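Long-range contact in inositol-1-monophosphatase SuhB (Mycobacterium tuberculosis, PDB 2Q74), which probably dephosphorylates inositol 1-phosphate to free myo-inositol with magnesium as cofactor, in the last step of myo-inositol biosynthesis from glucose 6-phosphate: residues A20-F25 against R65-R70. Sequence-based numbering, arbitrary orientation.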
ATOM      1  N   ALA A  20     -19.344   2.027   8.742  1.00 60.13           N
ATOM      2  CA  ALA A  20     -18.610   2.619   9.874  1.00 59.89           C
ATOM      3  C   ALA A  20     -18.701   1.738  11.111  1.00 59.87           C
ATOM      4  O   ALA A  20     -17.691   1.496  11.794  1.00 60.06           O
ATOM      5  CB  ALA A  20     -19.122   4.011  10.201  1.00 59.23           C
ATOM      6  N   GLU A  21     -19.915   1.274  11.403  1.00 59.68           N
ATOM      7  CA  GLU A  21     -20.142   0.327  12.492  1.00 59.75           C
ATOM      8  C   GLU A  21     -19.272  -0.905  12.364  1.00 58.59           C
ATOM      9  O   GLU A  21     -18.553  -1.260  13.278  1.00 59.08           O
ATOM     10  CB  GLU A  21     -21.589  -0.147  12.484  1.00 60.07           C
ATOM     11  CG  GLU A  21     -22.566   0.702  13.221  1.00 61.84           C
ATOM     12  CD  GLU A  21     -23.931   0.062  13.207  1.00 64.32           C
ATOM     13  OE1 GLU A  21     -24.054  -1.091  13.680  1.00 67.20           O
ATOM     14  OE2 GLU A  21     -24.871   0.696  12.679  1.00 67.74           O
ATOM     15  N   ALA A  22     -19.376  -1.566  11.220  1.00 57.69           N
ATOM     16  CA  ALA A  22     -18.678  -2.819  10.969  1.00 57.07           C
ATOM     17  C   ALA A  22     -17.155  -2.627  11.033  1.00 56.76           C
ATOM     18  O   ALA A  22     -16.447  -3.468  11.588  1.00 56.84           O
ATOM     19  CB  ALA A  22     -19.111  -3.405   9.636  1.00 56.53           C
ATOM     20  N   ALA A  23     -16.662  -1.493  10.538  1.00 56.33           N
ATOM     21  CA  ALA A  23     -15.241  -1.184  10.622  1.00 55.98           C
ATOM     22  C   ALA A  23     -14.812  -1.159  12.084  1.00 56.06           C
ATOM     23  O   ALA A  23     -13.818  -1.784  12.464  1.00 56.28           O
ATOM     24  CB  ALA A  23     -14.940   0.148   9.953  1.00 55.74           C
ATOM     25  N   ALA A  24     -15.571  -0.450  12.907  1.00 55.89           N
ATOM     26  CA  ALA A  24     -15.284  -0.365  14.339  1.00 56.20           C
ATOM     27  C   ALA A  24     -15.222  -1.753  14.995  1.00 56.73           C
ATOM     28  O   ALA A  24     -14.420  -2.000  15.910  1.00 56.72           O
ATOM     29  CB  ALA A  24     -16.342   0.493  15.033  1.00 55.28           C
ATOM     30  N   PHE A  25     -16.085  -2.651  14.531  1.00 57.66           N
ATOM     31  CA  PHE A  25     -16.176  -4.006  15.084  1.00 58.22           C
ATOM     32  C   PHE A  25     -14.991  -4.850  14.648  1.00 58.85           C
ATOM     33  O   PHE A  25     -14.413  -5.575  15.446  1.00 59.24           O
ATOM     34  CB  PHE A  25     -17.478  -4.643  14.597  1.00 58.54           C
ATOM     35  CG  PHE A  25     -17.701  -6.040  15.086  1.00 58.15           C
ATOM     36  CD1 PHE A  25     -18.168  -6.271  16.356  1.00 58.86           C
ATOM     37  CD2 PHE A  25     -17.480  -7.125  14.251  1.00 58.50           C
ATOM     38  CE1 PHE A  25     -18.402  -7.579  16.807  1.00 59.33           C
ATOM     39  CE2 PHE A  25     -17.703  -8.425  14.686  1.00 59.14           C
ATOM     40  CZ  PHE A  25     -18.163  -8.651  15.966  1.00 59.23           C
ATOM     41  N   ARG A  65     -22.247 -11.516  10.387  1.00 70.59           N
ATOM     42  CA  ARG A  65     -23.388 -11.638  11.283  1.00 70.97           C
ATOM     43  C   ARG A  65     -23.889 -10.260  11.749  1.00 69.09           C
ATOM     44  O   ARG A  65     -25.084  -9.992  11.714  1.00 68.87           O
ATOM     45  CB  ARG A  65     -23.054 -12.539  12.489  1.00 70.86           C
ATOM     46  CG  ARG A  65     -24.292 -13.154  13.110  1.00 73.18           C
ATOM     47  CD  ARG A  65     -24.004 -14.048  14.293  1.00 75.87           C
ATOM     48  NE  ARG A  65     -23.201 -15.222  13.938  1.00 79.54           N
ATOM     49  CZ  ARG A  65     -21.911 -15.400  14.239  1.00 81.34           C
ATOM     50  NH1 ARG A  65     -21.225 -14.484  14.913  1.00 81.78           N
ATOM     51  NH2 ARG A  65     -21.296 -16.513  13.859  1.00 82.55           N
ATOM     52  N   LEU A  66     -22.971  -9.395  12.173  1.00 67.44           N
ATOM     53  CA  LEU A  66     -23.309  -8.040  12.597  1.00 66.62           C
ATOM     54  C   LEU A  66     -24.099  -7.328  11.524  1.00 66.45           C
ATOM     55  O   LEU A  66     -25.129  -6.728  11.791  1.00 66.05           O
ATOM     56  CB  LEU A  66     -22.032  -7.246  12.909  1.00 66.40           C
ATOM     57  CG  LEU A  66     -22.135  -5.814  13.467  1.00 66.33           C
ATOM     58  CD1 LEU A  66     -20.817  -5.395  14.094  1.00 64.81           C
ATOM     59  CD2 LEU A  66     -22.542  -4.810  12.419  1.00 64.28           C
ATOM     60  N   LEU A  67     -23.608  -7.408  10.298  1.00 66.74           N
ATOM     61  CA  LEU A  67     -24.222  -6.715   9.169  1.00 66.94           C
ATOM     62  C   LEU A  67     -25.594  -7.269   8.798  1.00 67.99           C
ATOM     63  O   LEU A  67     -26.504  -6.504   8.459  1.00 67.73           O
ATOM     64  CB  LEU A  67     -23.304  -6.784   7.957  1.00 66.37           C
ATOM     65  CG  LEU A  67     -22.077  -5.885   8.016  1.00 65.26           C
ATOM     66  CD1 LEU A  67     -21.105  -6.274   6.925  1.00 64.29           C
ATOM     67  CD2 LEU A  67     -22.465  -4.425   7.883  1.00 64.28           C
ATOM     68  N   ARG A  68     -25.729  -8.591   8.851  1.00 69.02           N
ATOM     69  CA  ARG A  68     -27.001  -9.240   8.564  1.00 70.16           C
ATOM     70  C   ARG A  68     -28.068  -8.872   9.590  1.00 70.76           C
ATOM     71  O   ARG A  68     -29.201  -8.573   9.220  1.00 70.71           O
ATOM     72  CB  ARG A  68     -26.824 -10.758   8.501  1.00 70.18           C
ATOM     73  CG  ARG A  68     -26.138 -11.237   7.216  1.00 70.89           C
ATOM     74  CD  ARG A  68     -26.012 -12.762   7.154  1.00 71.53           C
ATOM     75  NE  ARG A  68     -25.310 -13.203   5.944  1.00 72.75           N
ATOM     76  CZ  ARG A  68     -25.865 -13.357   4.739  1.00 73.05           C
ATOM     77  NH1 ARG A  68     -27.159 -13.120   4.539  1.00 72.88           N
ATOM     78  NH2 ARG A  68     -25.112 -13.755   3.720  1.00 73.56           N
ATOM     79  N   ASP A  69     -27.697  -8.891  10.871  1.00 71.46           N
ATOM     80  CA  ASP A  69     -28.605  -8.533  11.953  1.00 71.90           C
ATOM     81  C   ASP A  69     -29.029  -7.085  11.821  1.00 71.56           C
ATOM     82  O   ASP A  69     -30.209  -6.782  11.849  1.00 71.96           O
ATOM     83  CB  ASP A  69     -27.952  -8.768  13.322  1.00 72.22           C
ATOM     84  CG  ASP A  69     -27.666 -10.247  13.596  1.00 73.76           C
ATOM     85  OD1 ASP A  69     -28.322 -11.111  12.979  1.00 76.66           O
ATOM     86  OD2 ASP A  69     -26.784 -10.554  14.432  1.00 75.10           O
ATOM     87  N   ARG A  70     -28.069  -6.192  11.647  1.00 71.14           N
ATOM     88  CA  ARG A  70     -28.376  -4.771  11.556  1.00 70.85           C
ATOM     89  C   ARG A  70     -29.263  -4.462  10.353  1.00 71.74           C
ATOM     90  O   ARG A  70     -30.100  -3.566  10.390  1.00 71.65           O
ATOM     91  CB  ARG A  70     -27.084  -3.954  11.504  1.00 70.23           C
ATOM     92  CG  ARG A  70     -26.296  -3.954  12.815  1.00 67.52           C
ATOM     93  CD  ARG A  70     -26.958  -3.095  13.863  1.00 62.95           C
ATOM     94  NE  ARG A  70     -26.935  -1.687  13.477  1.00 61.76           N
ATOM     95  CZ  ARG A  70     -27.940  -0.834  13.632  1.00 59.70           C
ATOM     96  NH1 ARG A  70     -29.096  -1.228  14.138  1.00 60.27           N
ATOM     97  NH2 ARG A  70     -27.796   0.423  13.265  1.00 58.56           N
TER
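Leu66 reaches across from helix 55-74 and lays its CD1 methyl over one face of the Phe25 ring. This is a CH-pi contact, with CD1 3.8 Å from the ring centroid of Phe25. The methyl sits off centre, toward the root of the ring. A chi1 of 180° swings the Phe25 ring toward helix 55-74, where its side chain slides past Leu66 in the opposite direction. Deeper in, Ala22 CB meets Leu67 CD2 at 3.9 Å. The small alanine lies at the nearest approach of the two backbones, where Ala22 CA and Leu67 CA are 7.0 Å apart. Ala22 and Leu67 are both buried.

Phe25 and Leu66 are already partly exposed, and the side beyond Leu66 is polar. Here Glu21 and Arg70 form a side-on, two-nitrogen salt bridge. Arg70 NE donates to Glu21 OE1 at 2.9 Å, on the syn lone pair of that oxygen. Arg70 NH2 donates to Glu21 OE2 at 3.0 Å and makes the straighter bond; a third, from NE to OE2, is weak. The carboxylate and guanidinium planes are 33° apart, so the pair is not flat. Bends at chi2 and chi3 bring the NE-NH2 edge of Arg70 to the carboxylate of the extended Glu21. Arg70 NH1 turns to Gln73 OE1 on its own helix.

The contact joins two helices of the inositol monophosphatase fold, 8-33 and 55-74, whose local axes run roughly antiparallel (149°) and come within 10.2 Å of each other. Leu18 of helix 8-33 extends the packing against Leu67 and Arg70. On the buried side, Ala22 rests on Val121 and Leu67 on Ile123, which places the helix pair against strand 120-127 of the large mixed sheet.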